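Local coordinates for sulfate transporter 4.1, chloroplastic (Arabidopsis thaliana, PDB 7LHV), which cotransports sulfate with protons across a membrane, as an SLC26/SulP family member, and may take part in regulating sulfate assimilation, at residues A[210-213]-A[214-218]; A[456-459]-A[460-463]; A[466-469]-A[470-474]. All coordinates share one frame; numbering follows the deposited sequence.

Interaction 1. Residues A[210-213]-A[214-218]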
ATOM      1  N   SER A 210     -12.032   5.055 -13.354  1.00 49.00           N
ATOM      2  CA  SER A 210     -12.819   5.811 -14.322  1.00 49.00           C
ATOM      3  C   SER A 210     -11.968   6.850 -15.041  1.00 49.00           C
ATOM      4  O   SER A 210     -12.079   7.014 -16.261  1.00 49.00           O
ATOM      5  CB  SER A 210     -14.004   6.476 -13.628  1.00 49.00           C
ATOM      6  OG  SER A 210     -14.729   7.292 -14.530  1.00 49.00           O
ATOM      7  N   GLY A 211     -11.115   7.562 -14.304  1.00 48.15           N
ATOM      8  CA  GLY A 211     -10.248   8.541 -14.944  1.00 48.15           C
ATOM      9  C   GLY A 211      -9.248   7.904 -15.885  1.00 48.15           C
ATOM     10  O   GLY A 211      -9.019   8.398 -16.995  1.00 48.15           O
ATOM     11  N   PHE A 212      -8.642   6.792 -15.461  1.00 48.32           N
ATOM     12  CA  PHE A 212      -7.709   6.084 -16.326  1.00 48.32           C
ATOM     13  C   PHE A 212      -8.400   5.588 -17.589  1.00 48.32           C
ATOM     14  O   PHE A 212      -7.849   5.695 -18.690  1.00 48.32           O
ATOM     15  CB  PHE A 212      -7.074   4.925 -15.564  1.00 48.32           C
ATOM     16  CG  PHE A 212      -6.242   4.018 -16.416  1.00 48.32           C
ATOM     17  CD1 PHE A 212      -5.016   4.432 -16.898  1.00 48.32           C
ATOM     18  CD2 PHE A 212      -6.684   2.747 -16.729  1.00 48.32           C
ATOM     19  CE1 PHE A 212      -4.251   3.597 -17.682  1.00 48.32           C
ATOM     20  CE2 PHE A 212      -5.921   1.907 -17.513  1.00 48.32           C
ATOM     21  CZ  PHE A 212      -4.703   2.334 -17.989  1.00 48.32           C
ATOM     22  N   THR A 213      -9.616   5.058 -17.452  1.00 48.81           N
ATOM     23  CA  THR A 213     -10.355   4.567 -18.608  1.00 48.81           C
ATOM     24  C   THR A 213     -10.739   5.701 -19.552  1.00 48.81           C
ATOM     25  O   THR A 213     -10.677   5.539 -20.774  1.00 48.81           O
ATOM     26  CB  THR A 213     -11.592   3.804 -18.147  1.00 48.81           C
ATOM     27  OG1 THR A 213     -11.191   2.716 -17.305  1.00 48.81           O
ATOM     28  CG2 THR A 213     -12.351   3.251 -19.335  1.00 48.81           C
ATOM     29  N   SER A 214     -11.145   6.853 -19.012  1.00 48.11           N
ATOM     30  CA  SER A 214     -11.477   7.988 -19.869  1.00 48.11           C
ATOM     31  C   SER A 214     -10.257   8.475 -20.644  1.00 48.11           C
ATOM     32  O   SER A 214     -10.339   8.749 -21.852  1.00 48.11           O
ATOM     33  CB  SER A 214     -12.063   9.121 -19.031  1.00 48.11           C
ATOM     34  OG  SER A 214     -13.161   8.666 -18.266  1.00 48.11           O
ATOM     35  N   ALA A 215      -9.113   8.594 -19.965  1.00 49.21           N
ATOM     36  CA  ALA A 215      -7.896   9.006 -20.656  1.00 49.21           C
ATOM     37  C   ALA A 215      -7.494   7.986 -21.712  1.00 49.21           C
ATOM     38  O   ALA A 215      -7.065   8.354 -22.812  1.00 49.21           O
ATOM     39  CB  ALA A 215      -6.769   9.216 -19.651  1.00 49.21           C
ATOM     40  N   SER A 216      -7.631   6.695 -21.399  1.00 49.61           N
ATOM     41  CA  SER A 216      -7.328   5.660 -22.378  1.00 49.61           C
ATOM     42  C   SER A 216      -8.253   5.751 -23.581  1.00 49.61           C
ATOM     43  O   SER A 216      -7.826   5.528 -24.715  1.00 49.61           O
ATOM     44  CB  SER A 216      -7.423   4.280 -21.732  1.00 49.61           C
ATOM     45  OG  SER A 216      -6.372   4.081 -20.806  1.00 49.61           O
ATOM     46  N   ALA A 217      -9.531   6.062 -23.356  1.00 47.05           N
ATOM     47  CA  ALA A 217     -10.465   6.203 -24.467  1.00 47.05           C
ATOM     48  C   ALA A 217     -10.079   7.365 -25.370  1.00 47.05           C
ATOM     49  O   ALA A 217     -10.127   7.250 -26.603  1.00 47.05           O
ATOM     50  CB  ALA A 217     -11.884   6.385 -23.938  1.00 47.05           C
ATOM     51  N   ILE A 218      -9.695   8.496 -24.776  1.00 47.99           N
ATOM     52  CA  ILE A 218      -9.262   9.633 -25.589  1.00 47.99           C
ATOM     53  C   ILE A 218      -8.004   9.280 -26.377  1.00 47.99           C
ATOM     54  O   ILE A 218      -7.876   9.624 -27.559  1.00 47.99           O
ATOM     55  CB  ILE A 218      -9.056  10.880 -24.711  1.00 47.99           C
ATOM     56  CG1 ILE A 218     -10.398  11.383 -24.187  1.00 47.99           C
ATOM     57  CG2 ILE A 218      -8.367  11.977 -25.496  1.00 47.99           C
ATOM     58  CD1 ILE A 218     -10.274  12.490 -23.175  1.00 47.99           C
TER
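S210 offers its carbonyl to both donors of S214, one turn further along helix 206-229. The amide of S214 bonds S210 O at 2.9 Å, and the hydroxyl S214 OG reaches the same oxygen at 2.8 Å from the opposite face of the carbonyl plane. With OG beside its own backbone N (chi1 -54°), S214 folds its hydroxyl back onto the preceding turn. S210 OG itself bonds W465 NE1 of helix 459-474, and S214 OG also bonds the D447 backbone N, so an alanine in place of S214 would probably leave that amide without this acceptor and S210 O without its hydroxyl donor. G211, next in line, takes the amide of A215 on its O at 3.0 Å, a nearly straight bond (N-H...O 169°). F212 O repeats the double acceptance: S216 N bonds it at 2.9 Å and S216 OG at 3.0 Å, the hydroxyl coming from above the carbonyl plane. That hydroxyl also lies over one face of the F212 ring, offset toward the rim, with OG 3.7 Å from CZ. T213 closes the segment, its O receiving A217 N at 2.9 Å, while its OG1 turns back to I209 O. These are the i to i+4 bonds of an alpha-helix, reinforced by serine hydroxyls bonding back to main-chain carbonyls, as is common in transmembrane helices, which helix 206-229 is predicted to be.

Interaction 2. Residues A[456-459]-A[460-463]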
ATOM      1  N   ARG A 456     -20.102  16.955  -7.798  1.00 64.79           N
ATOM      2  CA  ARG A 456     -21.276  17.294  -7.003  1.00 64.79           C
ATOM      3  C   ARG A 456     -21.180  16.730  -5.590  1.00 64.79           C
ATOM      4  O   ARG A 456     -21.592  17.389  -4.628  1.00 64.79           O
ATOM      5  CB  ARG A 456     -22.540  16.792  -7.697  1.00 64.79           C
ATOM      6  CG  ARG A 456     -23.823  17.082  -6.941  1.00 64.79           C
ATOM      7  CD  ARG A 456     -25.035  16.793  -7.806  1.00 64.79           C
ATOM      8  NE  ARG A 456     -25.097  15.390  -8.200  1.00 64.79           N
ATOM      9  CZ  ARG A 456     -26.158  14.612  -8.034  1.00 64.79           C
ATOM     10  NH1 ARG A 456     -27.270  15.068  -7.482  1.00 64.79           N
ATOM     11  NH2 ARG A 456     -26.101  13.346  -8.436  1.00 64.79           N
ATOM     12  N   VAL A 457     -20.641  15.522  -5.437  1.00 63.35           N
ATOM     13  CA  VAL A 457     -20.721  14.825  -4.156  1.00 63.35           C
ATOM     14  C   VAL A 457     -19.407  14.886  -3.385  1.00 63.35           C
ATOM     15  O   VAL A 457     -19.349  15.458  -2.290  1.00 63.35           O
ATOM     16  CB  VAL A 457     -21.159  13.364  -4.357  1.00 63.35           C
ATOM     17  CG1 VAL A 457     -21.010  12.584  -3.066  1.00 63.35           C
ATOM     18  CG2 VAL A 457     -22.594  13.311  -4.839  1.00 63.35           C
ATOM     19  N   ASP A 458     -18.345  14.302  -3.938  1.00 59.82           N
ATOM     20  CA  ASP A 458     -17.093  14.107  -3.212  1.00 59.82           C
ATOM     21  C   ASP A 458     -15.951  14.730  -4.001  1.00 59.82           C
ATOM     22  O   ASP A 458     -15.526  14.179  -5.021  1.00 59.82           O
ATOM     23  CB  ASP A 458     -16.833  12.621  -2.967  1.00 59.82           C
ATOM     24  CG  ASP A 458     -15.798  12.381  -1.890  1.00 59.82           C
ATOM     25  OD1 ASP A 458     -15.295  13.366  -1.315  1.00 59.82           O
ATOM     26  OD2 ASP A 458     -15.481  11.206  -1.624  1.00 59.82           O
ATOM     27  N   LYS A 459     -15.439  15.864  -3.521  1.00 55.64           N
ATOM     28  CA  LYS A 459     -14.400  16.575  -4.257  1.00 55.64           C
ATOM     29  C   LYS A 459     -13.030  15.918  -4.137  1.00 55.64           C
ATOM     30  O   LYS A 459     -12.175  16.154  -4.993  1.00 55.64           O
ATOM     31  CB  LYS A 459     -14.338  18.029  -3.800  1.00 55.64           C
ATOM     32  CG  LYS A 459     -15.417  18.889  -4.431  1.00 55.64           C
ATOM     33  CD  LYS A 459     -15.380  20.309  -3.919  1.00 55.64           C
ATOM     34  CE  LYS A 459     -16.443  21.154  -4.595  1.00 55.64           C
ATOM     35  NZ  LYS A 459     -17.812  20.644  -4.319  1.00 55.64           N
ATOM     36  N   ARG A 460     -12.794  15.109  -3.105  1.00 54.27           N
ATOM     37  CA  ARG A 460     -11.561  14.329  -3.063  1.00 54.27           C
ATOM     38  C   ARG A 460     -11.535  13.290  -4.178  1.00 54.27           C
ATOM     39  O   ARG A 460     -10.515  13.114  -4.855  1.00 54.27           O
ATOM     40  CB  ARG A 460     -11.408  13.659  -1.699  1.00 54.27           C
ATOM     41  CG  ARG A 460     -10.177  12.780  -1.576  1.00 54.27           C
ATOM     42  CD  ARG A 460     -10.385  11.692  -0.542  1.00 54.27           C
ATOM     43  NE  ARG A 460     -11.263  10.640  -1.035  1.00 54.27           N
ATOM     44  CZ  ARG A 460     -11.672   9.604  -0.315  1.00 54.27           C
ATOM     45  NH1 ARG A 460     -11.301   9.448   0.945  1.00 54.27           N
ATOM     46  NH2 ARG A 460     -12.478   8.704  -0.871  1.00 54.27           N
ATOM     47  N   ASP A 461     -12.657  12.598  -4.385  1.00 55.18           N
ATOM     48  CA  ASP A 461     -12.750  11.645  -5.482  1.00 55.18           C
ATOM     49  C   ASP A 461     -12.654  12.350  -6.827  1.00 55.18           C
ATOM     50  O   ASP A 461     -12.059  11.820  -7.772  1.00 55.18           O
ATOM     51  CB  ASP A 461     -14.048  10.852  -5.382  1.00 55.18           C
ATOM     52  CG  ASP A 461     -14.053   9.886  -4.214  1.00 55.18           C
ATOM     53  OD1 ASP A 461     -12.972   9.629  -3.649  1.00 55.18           O
ATOM     54  OD2 ASP A 461     -15.137   9.378  -3.867  1.00 55.18           O
ATOM     55  N   PHE A 462     -13.239  13.545  -6.938  1.00 51.11           N
ATOM     56  CA  PHE A 462     -13.106  14.314  -8.170  1.00 51.11           C
ATOM     57  C   PHE A 462     -11.656  14.694  -8.426  1.00 51.11           C
ATOM     58  O   PHE A 462     -11.191  14.660  -9.570  1.00 51.11           O
ATOM     59  CB  PHE A 462     -13.981  15.564  -8.117  1.00 51.11           C
ATOM     60  CG  PHE A 462     -13.825  16.458  -9.313  1.00 51.11           C
ATOM     61  CD1 PHE A 462     -14.522  16.200 -10.476  1.00 51.11           C
ATOM     62  CD2 PHE A 462     -12.980  17.552  -9.275  1.00 51.11           C
ATOM     63  CE1 PHE A 462     -14.382  17.015 -11.579  1.00 51.11           C
ATOM     64  CE2 PHE A 462     -12.835  18.368 -10.377  1.00 51.11           C
ATOM     65  CZ  PHE A 462     -13.539  18.099 -11.527  1.00 51.11           C
ATOM     66  N   SER A 463     -10.929  15.079  -7.375  1.00 50.46           N
ATOM     67  CA  SER A 463      -9.517  15.403  -7.535  1.00 50.46           C
ATOM     68  C   SER A 463      -8.723  14.186  -7.984  1.00 50.46           C
ATOM     69  O   SER A 463      -7.852  14.291  -8.855  1.00 50.46           O
ATOM     70  CB  SER A 463      -8.955  15.960  -6.230  1.00 50.46           C
ATOM     71  OG  SER A 463      -9.567  17.195  -5.905  1.00 50.46           O
TER
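D458 lays its carboxylate obliquely across that of D461, the two planes 59° apart. D458 OD2 and D461 OD2, two acceptors of like charge, face each other, and R460 beside them would be expected to offset part of that charge. D461 and R460 make the firmer pair. NE and NH2 of R460 both point at D461 OD1, a side-on grip on one oxygen, at 3.3 Å from NE and 3.0 Å from NH2. OD1 lies within 1° of the guanidinium plane, whereas from the acceptor's side NH2 arrives on the syn side and NE from above the carboxylate plane. The bend of the arginine chain at chi3 (74°) brings the guanidinium round to this edge. D458 contributes charge alone: its OD2 is 4.0 Å from R460 NH2, a long salt bridge of charges only, since the oxygen stands well out of the guanidinium plane and no N-H is aimed at it. The other oxygen of D461, OD2, is taken by S584 OG of the second subunit, so both of its oxygens are engaged. D458 also holds the N-cap position, and its O receives F462 N in the carbonyl plane at 3.1 Å. K459 O then takes two donors of S463 from opposite faces of its plane, the amide at 2.9 Å and the hydroxyl OG at 3.0 Å. The contact thus forms the start of helix 459-474, just after helix 448-457, whose L454 packs on D461 and F462 and whose W455 meets F462 edge-to-face and K459 by a cation-pi contact. R460 makes a cation-pi contact with F491 of helix 477-496, and D583 of the second subunit packs on D458 and D461.

Interaction 3. Residues A[466-469]-A[470-474]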
ATOM      1  N   THR A 466      -9.555  13.603 -11.705  1.00 48.07           N
ATOM      2  CA  THR A 466      -8.923  14.582 -12.581  1.00 48.07           C
ATOM      3  C   THR A 466      -7.421  14.357 -12.677  1.00 48.07           C
ATOM      4  O   THR A 466      -6.847  14.423 -13.770  1.00 48.07           O
ATOM      5  CB  THR A 466      -9.217  15.995 -12.083  1.00 48.07           C
ATOM      6  OG1 THR A 466     -10.633  16.176 -11.975  1.00 48.07           O
ATOM      7  CG2 THR A 466      -8.659  17.020 -13.049  1.00 48.07           C
ATOM      8  N   ILE A 467      -6.765  14.088 -11.545  1.00 45.88           N
ATOM      9  CA  ILE A 467      -5.322  13.874 -11.561  1.00 45.88           C
ATOM     10  C   ILE A 467      -4.976  12.645 -12.388  1.00 45.88           C
ATOM     11  O   ILE A 467      -4.081  12.681 -13.240  1.00 45.88           O
ATOM     12  CB  ILE A 467      -4.781  13.761 -10.125  1.00 45.88           C
ATOM     13  CG1 ILE A 467      -4.639  15.146  -9.496  1.00 45.88           C
ATOM     14  CG2 ILE A 467      -3.449  13.035 -10.107  1.00 45.88           C
ATOM     15  CD1 ILE A 467      -4.389  15.112  -8.010  1.00 45.88           C
ATOM     16  N   THR A 468      -5.691  11.539 -12.160  1.00 44.96           N
ATOM     17  CA  THR A 468      -5.400  10.319 -12.905  1.00 44.96           C
ATOM     18  C   THR A 468      -5.641  10.516 -14.394  1.00 44.96           C
ATOM     19  O   THR A 468      -4.817  10.109 -15.222  1.00 44.96           O
ATOM     20  CB  THR A 468      -6.246   9.163 -12.377  1.00 44.96           C
ATOM     21  OG1 THR A 468      -6.107   9.085 -10.954  1.00 44.96           O
ATOM     22  CG2 THR A 468      -5.788   7.857 -12.987  1.00 44.96           C
ATOM     23  N   SER A 469      -6.755  11.159 -14.756  1.00 47.09           N
ATOM     24  CA  SER A 469      -7.062  11.372 -16.164  1.00 47.09           C
ATOM     25  C   SER A 469      -6.013  12.249 -16.832  1.00 47.09           C
ATOM     26  O   SER A 469      -5.518  11.924 -17.917  1.00 47.09           O
ATOM     27  CB  SER A 469      -8.450  11.995 -16.303  1.00 47.09           C
ATOM     28  OG  SER A 469      -8.708  12.362 -17.645  1.00 47.09           O
ATOM     29  N   THR A 470      -5.645  13.360 -16.189  1.00 47.50           N
ATOM     30  CA  THR A 470      -4.675  14.273 -16.787  1.00 47.50           C
ATOM     31  C   THR A 470      -3.309  13.618 -16.933  1.00 47.50           C
ATOM     32  O   THR A 470      -2.651  13.759 -17.972  1.00 47.50           O
ATOM     33  CB  THR A 470      -4.573  15.544 -15.948  1.00 47.50           C
ATOM     34  OG1 THR A 470      -5.820  16.250 -15.993  1.00 47.50           O
ATOM     35  CG2 THR A 470      -3.475  16.445 -16.476  1.00 47.50           C
ATOM     36  N   ILE A 471      -2.866  12.889 -15.909  1.00 46.77           N
ATOM     37  CA  ILE A 471      -1.544  12.278 -15.969  1.00 46.77           C
ATOM     38  C   ILE A 471      -1.511  11.167 -17.010  1.00 46.77           C
ATOM     39  O   ILE A 471      -0.540  11.041 -17.765  1.00 46.77           O
ATOM     40  CB  ILE A 471      -1.127  11.780 -14.574  1.00 46.77           C
ATOM     41  CG1 ILE A 471      -0.651  12.961 -13.730  1.00 46.77           C
ATOM     42  CG2 ILE A 471      -0.035  10.734 -14.676  1.00 46.77           C
ATOM     43  CD1 ILE A 471      -0.284  12.595 -12.324  1.00 46.77           C
ATOM     44  N   THR A 472      -2.567  10.353 -17.088  1.00 47.53           N
ATOM     45  CA  THR A 472      -2.610   9.327 -18.123  1.00 47.53           C
ATOM     46  C   THR A 472      -2.688   9.940 -19.514  1.00 47.53           C
ATOM     47  O   THR A 472      -2.129   9.385 -20.466  1.00 47.53           O
ATOM     48  CB  THR A 472      -3.792   8.390 -17.882  1.00 47.53           C
ATOM     49  OG1 THR A 472      -3.750   7.908 -16.534  1.00 47.53           O
ATOM     50  CG2 THR A 472      -3.744   7.212 -18.830  1.00 47.53           C
ATOM     51  N   LEU A 473      -3.358  11.082 -19.652  1.00 49.54           N
ATOM     52  CA  LEU A 473      -3.462  11.733 -20.951  1.00 49.54           C
ATOM     53  C   LEU A 473      -2.115  12.280 -21.406  1.00 49.54           C
ATOM     54  O   LEU A 473      -1.687  12.038 -22.541  1.00 49.54           O
ATOM     55  CB  LEU A 473      -4.500  12.850 -20.879  1.00 49.54           C
ATOM     56  CG  LEU A 473      -5.309  13.151 -22.135  1.00 49.54           C
ATOM     57  CD1 LEU A 473      -6.204  11.983 -22.481  1.00 49.54           C
ATOM     58  CD2 LEU A 473      -6.118  14.422 -21.950  1.00 49.54           C
ATOM     59  N   PHE A 474      -1.426  13.014 -20.533  1.00 50.20           N
ATOM     60  CA  PHE A 474      -0.208  13.711 -20.931  1.00 50.20           C
ATOM     61  C   PHE A 474       1.039  12.849 -20.787  1.00 50.20           C
ATOM     62  O   PHE A 474       1.953  12.945 -21.610  1.00 50.20           O
ATOM     63  CB  PHE A 474      -0.056  14.998 -20.122  1.00 50.20           C
ATOM     64  CG  PHE A 474      -0.970  16.093 -20.569  1.00 50.20           C
ATOM     65  CD1 PHE A 474      -0.679  16.834 -21.698  1.00 50.20           C
ATOM     66  CD2 PHE A 474      -2.129  16.371 -19.870  1.00 50.20           C
ATOM     67  CE1 PHE A 474      -1.523  17.838 -22.118  1.00 50.20           C
ATOM     68  CE2 PHE A 474      -2.976  17.375 -20.286  1.00 50.20           C
ATOM     69  CZ  PHE A 474      -2.674  18.110 -21.410  1.00 50.20           C
TER
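T470 turns both its donors to T466 O, one helical turn earlier. Its amide bonds that oxygen at 2.9 Å along a fairly straight path (N-H...O 165°), and its OG1 does so at 3.1 Å from the opposite face of the carbonyl plane. The hydroxyl of T466 is committed in the same direction, to F462 O. I471 follows with its amide on I467 O at 2.9 Å. Its side chain runs alongside that of I467, pointing the same way, and the contact is made by the chain end: I471 CD1 lies 3.9 Å from I467 CG2. Beyond this, I471 packs on I479 and V483 of helix 477-496. T472 repeats the threonine pattern on T468 O, with N at 2.9 Å and OG1 at 2.8 Å, again from opposite faces. The first torsion of T472 (chi1 -52°) sets OG1 next to its own backbone N for this bond and turns CG2 anti to that N. T468 lies beside T472, pointing the same way, and sends its own OG1 to L464 O; T472 also packs on helix 206-229. L473 ends the series of cross-contact bonds, its N meeting S469 O at 2.9 Å. The whole forms the C-terminal part of helix 459-474, an alpha-helix in which threonine hydroxyls bond carbonyls of the preceding turn.

Along the chain the three contacts come in series, 210-218 first, then 456-463 and 466-474. Interactions 2 and 3 both use helix 459-474, one at its start and the other at its end, with centres 15 Å apart. Interaction 1 belongs to helix 206-229, which lies against the later part of that helix: its centre is 8 Å from that of interaction 3, and A215 CB comes within 3.6 Å of T472 CB while F212 CD1 meets T472 CG2. Interactions 1 and 2 do not touch, their centres being 17 Å apart. Helix 459-474 therefore runs from the subunit interface at interaction 2 to its packing against helix 206-229, where interaction 3 is partly buried and interaction 1 buried.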